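Local coordinates for beta-mannosidase (Trichoderma harzianum, PDB 4CVU), which probably hydrolyses terminal beta-linked mannose residues from the non-reducing ends of oligosaccharides, as a fungal member of glycoside hydrolase family 2, at residues 36-47 / 85-94. Sequence-based numbering, arbitrary orientation.
Sequences QKWTVTNEYGNI and QNWTYTSKPI. With NAG (2-acetamido-2-deoxy-beta-D-glucopyranose), chain I; NAG (2-acetamido-2-deoxy-beta-D-glucopyranose), chain C.
Val40 and Tyr89, a non-hydrogen-bonded pair of antiparallel strands 38-41 and 87-91, illustrate how a two-faced sheet sorts its side chains. On the buried face, Val40 CG2 sits over the centre of the Tyr89 ring, 3.6 Å from its centroid, while CG1, anti to the backbone N (chi1 173°), turns to Trp87 and meets its CE3. Ser91 CB similarly lies over the six-membered ring of Trp38. Helix 57-63 packs against this side, where its Asp60 is hydrogen-bonded to the Tyr89 hydroxyl. The other face, with Thr39, Thr41, Thr88 and Thr90, is wetter: one water joins the hydroxyls of Thr41 and Thr90 and donates to Thr39 O, and at its margin the Lys37 and Lys92 chains run side by side with NZ atoms 4.5 Å apart. At the end that leads into the turn, Asn42 CB packs over a Trp87 face, 3.7 Å from the six-membered-ring centroid; OD1 accepts Ile47 N from above the amide plane, and Asn42 ND2 donates to Asn46 OD1 (2.8 Å) and, less straight at 136°, to a lone pair of Gln85 OE1. Gln85 OE1 also accepts Glu43 N at 3.1 Å, while its NE2 bonds to Trp81 O. With an alanine in place of Asn42, Ile47 N would probably lose this acceptor and Gln85 OE1 one of two donors. Glu43 OE1 returns the grip, accepting Asn86 N at 2.9 Å while salt-bridged to Arg161. Asn46 and Asn86 each carry an N-linked sugar, so the chemistry implies that side-chain amides and a carboxylate supplement backbone bonds around two glycosylation sites of the galactose-binding-like domain.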
loop_
_atom_site.group_PDB
_atom_site.type_symbol
_atom_site.label_atom_id
_atom_site.label_comp_id
_atom_site.label_asym_id
_atom_site.label_seq_id
_atom_site.Cartn_x
_atom_site.Cartn_y
_atom_site.Cartn_z
ATOM N N GLN A 36 -2.211 -9.527 -33.526
ATOM C CA GLN A 36 -3.322 -8.686 -33.940
ATOM C C GLN A 36 -3.577 -7.654 -32.857
ATOM O O GLN A 36 -3.072 -7.768 -31.747
ATOM C CB GLN A 36 -4.574 -9.515 -34.187
ATOM C CG GLN A 36 -4.457 -10.453 -35.380
ATOM C CD GLN A 36 -4.160 -9.724 -36.680
ATOM O OE1 GLN A 36 -4.789 -8.718 -36.991
ATOM N NE2 GLN A 36 -3.201 -10.235 -37.448
ATOM N N LYS A 37 -4.384 -6.661 -33.174
ATOM C CA LYS A 37 -4.583 -5.536 -32.283
ATOM C C LYS A 37 -5.974 -5.619 -31.614
ATOM O O LYS A 37 -6.998 -5.640 -32.304
ATOM C CB LYS A 37 -4.365 -4.247 -33.090
ATOM C CG LYS A 37 -4.924 -2.974 -32.473
ATOM C CD LYS A 37 -3.948 -2.195 -31.619
ATOM C CE LYS A 37 -4.552 -0.857 -31.182
ATOM N NZ LYS A 37 -4.639 0.129 -32.307
ATOM N N TRP A 38 -5.989 -5.678 -30.282
ATOM C CA TRP A 38 -7.217 -5.920 -29.507
ATOM C C TRP A 38 -7.689 -4.725 -28.650
ATOM O O TRP A 38 -6.880 -4.024 -28.025
ATOM C CB TRP A 38 -7.015 -7.154 -28.589
ATOM C CG TRP A 38 -6.857 -8.409 -29.380
ATOM C CD1 TRP A 38 -5.692 -8.981 -29.766
ATOM C CD2 TRP A 38 -7.903 -9.220 -29.908
ATOM N NE1 TRP A 38 -5.942 -10.094 -30.493
ATOM C CE2 TRP A 38 -7.294 -10.258 -30.625
ATOM C CE3 TRP A 38 -9.303 -9.162 -29.854
ATOM C CZ2 TRP A 38 -8.027 -11.263 -31.274
ATOM C CZ3 TRP A 38 -10.035 -10.145 -30.511
ATOM C CH2 TRP A 38 -9.391 -11.192 -31.205
ATOM N N THR A 39 -9.000 -4.549 -28.585
ATOM C CA THR A 39 -9.647 -3.609 -27.696
ATOM C C THR A 39 -10.642 -4.350 -26.817
ATOM O O THR A 39 -11.344 -5.251 -27.276
ATOM C CB THR A 39 -10.380 -2.502 -28.473
ATOM O OG1 THR A 39 -9.441 -1.806 -29.287
ATOM C CG2 THR A 39 -11.019 -1.487 -27.536
ATOM N N VAL A 40 -10.708 -3.976 -25.546
ATOM C CA VAL A 40 -11.636 -4.617 -24.603
ATOM C C VAL A 40 -12.692 -3.628 -24.162
ATOM O O VAL A 40 -12.352 -2.524 -23.724
ATOM C CB VAL A 40 -10.902 -5.138 -23.371
ATOM C CG1 VAL A 40 -11.887 -5.649 -22.314
ATOM C CG2 VAL A 40 -9.933 -6.254 -23.791
ATOM N N THR A 41 -13.957 -4.036 -24.261
ATOM C CA THR A 41 -15.086 -3.198 -23.863
ATOM C C THR A 41 -15.969 -3.954 -22.880
ATOM O O THR A 41 -16.090 -5.169 -22.970
ATOM C CB THR A 41 -15.980 -2.789 -25.052
ATOM O OG1 THR A 41 -16.289 -3.946 -25.833
ATOM C CG2 THR A 41 -15.277 -1.746 -25.941
ATOM N N ASN A 42 -16.603 -3.214 -21.975
ATOM C CA ASN A 42 -17.473 -3.818 -20.993
ATOM C C ASN A 42 -18.869 -4.017 -21.557
ATOM O O ASN A 42 -19.089 -3.880 -22.764
ATOM C CB ASN A 42 -17.460 -2.995 -19.708
ATOM C CG ASN A 42 -18.224 -1.694 -19.820
ATOM O OD1 ASN A 42 -18.129 -0.970 -20.821
ATOM N ND2 ASN A 42 -18.934 -1.352 -18.739
ATOM N N GLU A 43 -19.815 -4.376 -20.699
ATOM C CA GLU A 43 -21.183 -4.613 -21.133
ATOM C C GLU A 43 -21.993 -3.332 -21.352
ATOM O O GLU A 43 -22.855 -3.290 -22.227
ATOM C CB GLU A 43 -21.895 -5.496 -20.098
ATOM C CG GLU A 43 -23.259 -5.968 -20.541
ATOM C CD GLU A 43 -23.853 -7.022 -19.615
ATOM O OE1 GLU A 43 -23.111 -7.741 -18.888
ATOM O OE2 GLU A 43 -25.083 -7.136 -19.623
ATOM N N TYR A 44 -21.725 -2.294 -20.576
ATOM C CA TYR A 44 -22.568 -1.114 -20.568
ATOM C C TYR A 44 -22.048 0.040 -21.441
ATOM O O TYR A 44 -22.501 1.164 -21.313
ATOM C CB TYR A 44 -22.853 -0.706 -19.105
ATOM C CG TYR A 44 -23.327 -1.908 -18.289
ATOM C CD1 TYR A 44 -24.503 -2.586 -18.627
ATOM C CD2 TYR A 44 -22.581 -2.397 -17.227
ATOM C CE1 TYR A 44 -24.925 -3.696 -17.919
ATOM C CE2 TYR A 44 -23.003 -3.503 -16.506
ATOM C CZ TYR A 44 -24.179 -4.150 -16.855
ATOM O OH TYR A 44 -24.585 -5.255 -16.154
ATOM N N GLY A 45 -21.123 -0.236 -22.349
ATOM C CA GLY A 45 -20.653 0.789 -23.291
ATOM C C GLY A 45 -19.811 1.937 -22.741
ATOM O O GLY A 45 -19.524 2.880 -23.464
ATOM N N ASN A 46 -19.390 1.859 -21.481
ATOM C CA ASN A 46 -18.697 2.981 -20.844
ATOM C C ASN A 46 -17.260 2.705 -20.377
ATOM O O ASN A 46 -16.652 3.555 -19.751
ATOM C CB ASN A 46 -19.548 3.558 -19.702
ATOM C CG ASN A 46 -19.954 2.526 -18.674
ATOM O OD1 ASN A 46 -19.620 1.361 -18.782
ATOM N ND2 ASN A 46 -20.703 2.971 -17.665
ATOM N N ILE A 47 -16.733 1.528 -20.689
ATOM C CA ILE A 47 -15.341 1.188 -20.407
ATOM C C ILE A 47 -14.692 0.602 -21.653
ATOM O O ILE A 47 -15.151 -0.423 -22.174
ATOM C CB ILE A 47 -15.218 0.205 -19.227
ATOM C CG1 ILE A 47 -15.798 0.840 -17.956
ATOM C CG2 ILE A 47 -13.758 -0.140 -18.991
ATOM C CD1 ILE A 47 -15.816 -0.040 -16.723
ATOM N N GLN A 85 -20.360 -8.772 -15.052
ATOM C CA GLN A 85 -20.730 -8.352 -16.410
ATOM C C GLN A 85 -19.930 -8.986 -17.557
ATOM O O GLN A 85 -18.921 -9.605 -17.341
ATOM C CB GLN A 85 -20.675 -6.850 -16.532
ATOM C CG GLN A 85 -19.281 -6.303 -16.556
ATOM C CD GLN A 85 -19.269 -4.796 -16.601
ATOM O OE1 GLN A 85 -19.501 -4.233 -17.624
ATOM N NE2 GLN A 85 -18.988 -4.156 -15.485
ATOM N N ASN A 86 -20.417 -8.837 -18.782
ATOM C CA ASN A 86 -19.711 -9.268 -19.997
ATOM C C ASN A 86 -18.516 -8.416 -20.397
ATOM O O ASN A 86 -18.523 -7.237 -20.223
ATOM C CB ASN A 86 -20.630 -9.319 -21.221
ATOM C CG ASN A 86 -21.630 -10.469 -21.195
ATOM O OD1 ASN A 86 -22.151 -10.810 -20.175
ATOM N ND2 ASN A 86 -21.890 -11.046 -22.344
ATOM N N TRP A 87 -17.505 -9.038 -20.956
ATOM C CA TRP A 87 -16.363 -8.336 -21.531
ATOM C C TRP A 87 -16.133 -8.838 -22.933
ATOM O O TRP A 87 -16.077 -10.018 -23.165
ATOM C CB TRP A 87 -15.087 -8.545 -20.663
ATOM C CG TRP A 87 -15.285 -7.916 -19.350
ATOM C CD1 TRP A 87 -15.866 -8.496 -18.254
ATOM C CD2 TRP A 87 -15.039 -6.553 -19.013
ATOM N NE1 TRP A 87 -15.962 -7.582 -17.242
ATOM C CE2 TRP A 87 -15.464 -6.376 -17.680
ATOM C CE3 TRP A 87 -14.485 -5.466 -19.703
ATOM C CZ2 TRP A 87 -15.347 -5.149 -17.004
ATOM C CZ3 TRP A 87 -14.345 -4.257 -19.041
ATOM C CH2 TRP A 87 -14.776 -4.106 -17.695
ATOM N N THR A 88 -15.950 -7.930 -23.872
ATOM C CA THR A 88 -15.777 -8.323 -25.243
ATOM C C THR A 88 -14.403 -7.921 -25.734
ATOM O O THR A 88 -14.007 -6.732 -25.610
ATOM C CB THR A 88 -16.902 -7.729 -26.139
ATOM O OG1 THR A 88 -18.163 -8.295 -25.753
ATOM C CG2 THR A 88 -16.644 -7.994 -27.607
ATOM N N TYR A 89 -13.695 -8.909 -26.282
ATOM C CA TYR A 89 -12.389 -8.719 -26.950
ATOM C C TYR A 89 -12.624 -8.542 -28.455
ATOM O O TYR A 89 -13.135 -9.446 -29.116
ATOM C CB TYR A 89 -11.484 -9.932 -26.684
ATOM C CG TYR A 89 -10.788 -9.872 -25.323
ATOM C CD1 TYR A 89 -11.499 -10.050 -24.143
ATOM C CD2 TYR A 89 -9.421 -9.637 -25.237
ATOM C CE1 TYR A 89 -10.867 -9.967 -22.914
ATOM C CE2 TYR A 89 -8.778 -9.585 -24.026
ATOM C CZ TYR A 89 -9.494 -9.738 -22.855
ATOM O OH TYR A 89 -8.819 -9.640 -21.631
ATOM N N THR A 90 -12.256 -7.385 -29.001
ATOM C CA THR A 90 -12.511 -7.084 -30.419
ATOM C C THR A 90 -11.221 -6.717 -31.118
ATOM O O THR A 90 -10.498 -5.849 -30.637
ATOM C CB THR A 90 -13.470 -5.890 -30.542
ATOM O OG1 THR A 90 -14.678 -6.218 -29.859
ATOM C CG2 THR A 90 -13.769 -5.555 -32.014
ATOM N N SER A 91 -10.958 -7.355 -32.264
ATOM C CA SER A 91 -9.797 -7.001 -33.097
ATOM C C SER A 91 -10.059 -5.822 -34.000
ATOM O O SER A 91 -11.204 -5.473 -34.271
ATOM C CB SER A 91 -9.353 -8.175 -33.986
ATOM O OG SER A 91 -10.139 -8.272 -35.166
ATOM N N LYS A 92 -8.978 -5.226 -34.483
ATOM C CA LYS A 92 -9.042 -4.342 -35.618
ATOM C C LYS A 92 -9.253 -5.246 -36.838
ATOM O O LYS A 92 -8.973 -6.453 -36.772
ATOM C CB LYS A 92 -7.746 -3.559 -35.784
ATOM C CG LYS A 92 -7.412 -2.654 -34.623
ATOM C CD LYS A 92 -8.463 -1.575 -34.430
ATOM C CE LYS A 92 -7.866 -0.353 -33.756
ATOM N NZ LYS A 92 -8.914 0.671 -33.523
ATOM N N PRO A 93 -9.742 -4.669 -37.946
ATOM C CA PRO A 93 -9.865 -5.450 -39.174
ATOM C C PRO A 93 -8.581 -6.222 -39.469
ATOM O O PRO A 93 -7.499 -5.620 -39.461
ATOM C CB PRO A 93 -10.141 -4.377 -40.224
ATOM C CG PRO A 93 -10.940 -3.359 -39.483
ATOM C CD PRO A 93 -10.394 -3.352 -38.065
ATOM N N ILE A 94 -8.710 -7.545 -39.681
ATOM C CA ILE A 94 -7.559 -8.438 -39.904
ATOM C C ILE A 94 -7.158 -8.384 -41.371
ATOM O O ILE A 94 -7.970 -8.657 -42.254
ATOM C CB ILE A 94 -7.869 -9.905 -39.504
ATOM C CG1 ILE A 94 -8.318 -9.985 -38.042
ATOM C CG2 ILE A 94 -6.649 -10.799 -39.716
ATOM C CD1 ILE A 94 -8.656 -11.380 -37.566
HETATM C C1 NAG I . -21.219 2.142 -16.582
HETATM C C2 NAG I . -20.804 2.707 -15.220
HETATM C C3 NAG I . -21.443 1.931 -14.079
HETATM C C4 NAG I . -22.944 1.853 -14.257
HETATM C C5 NAG I . -23.317 1.362 -15.657
HETATM C C6 NAG I . -24.804 1.569 -15.885
HETATM C C7 NAG I . -18.518 3.556 -15.455
HETATM C C8 NAG I . -17.070 3.281 -15.165
HETATM N N2 NAG I . -19.374 2.631 -15.038
HETATM O O3 NAG I . -21.167 2.558 -12.848
HETATM O O4 NAG I . -23.451 0.974 -13.275
HETATM O O5 NAG I . -22.638 2.086 -16.670
HETATM O O6 NAG I . -25.028 1.753 -17.270
HETATM O O7 NAG I . -18.859 4.585 -16.042
HETATM C C1 NAG C . -22.794 -12.106 -22.528
HETATM C C2 NAG C . -23.782 -11.685 -23.644
HETATM C C3 NAG C . -24.696 -12.845 -24.011
HETATM C C4 NAG C . -23.918 -14.133 -24.269
HETATM C C5 NAG C . -22.869 -14.401 -23.159
HETATM C C6 NAG C . -21.945 -15.592 -23.497
HETATM C C7 NAG C . -24.326 -9.321 -23.677
HETATM C C8 NAG C . -25.190 -8.187 -23.211
HETATM N N2 NAG C . -24.593 -10.545 -23.229
HETATM O O3 NAG C . -25.438 -12.475 -25.164
HETATM O O4 NAG C . -24.849 -15.205 -24.305
HETATM O O5 NAG C . -22.070 -13.253 -22.930
HETATM O O6 NAG C . -21.034 -15.280 -24.538
HETATM O O7 NAG C . -23.411 -9.096 -24.439
HETATM O O HOH W 1 -5.970 -6.669 -35.692
HETATM O O HOH W 2 -9.471 -3.506 -31.556
HETATM O O HOH W 3 -14.202 -4.410 -27.663
HETATM O O HOH W 4 -19.098 -6.985 -23.391
#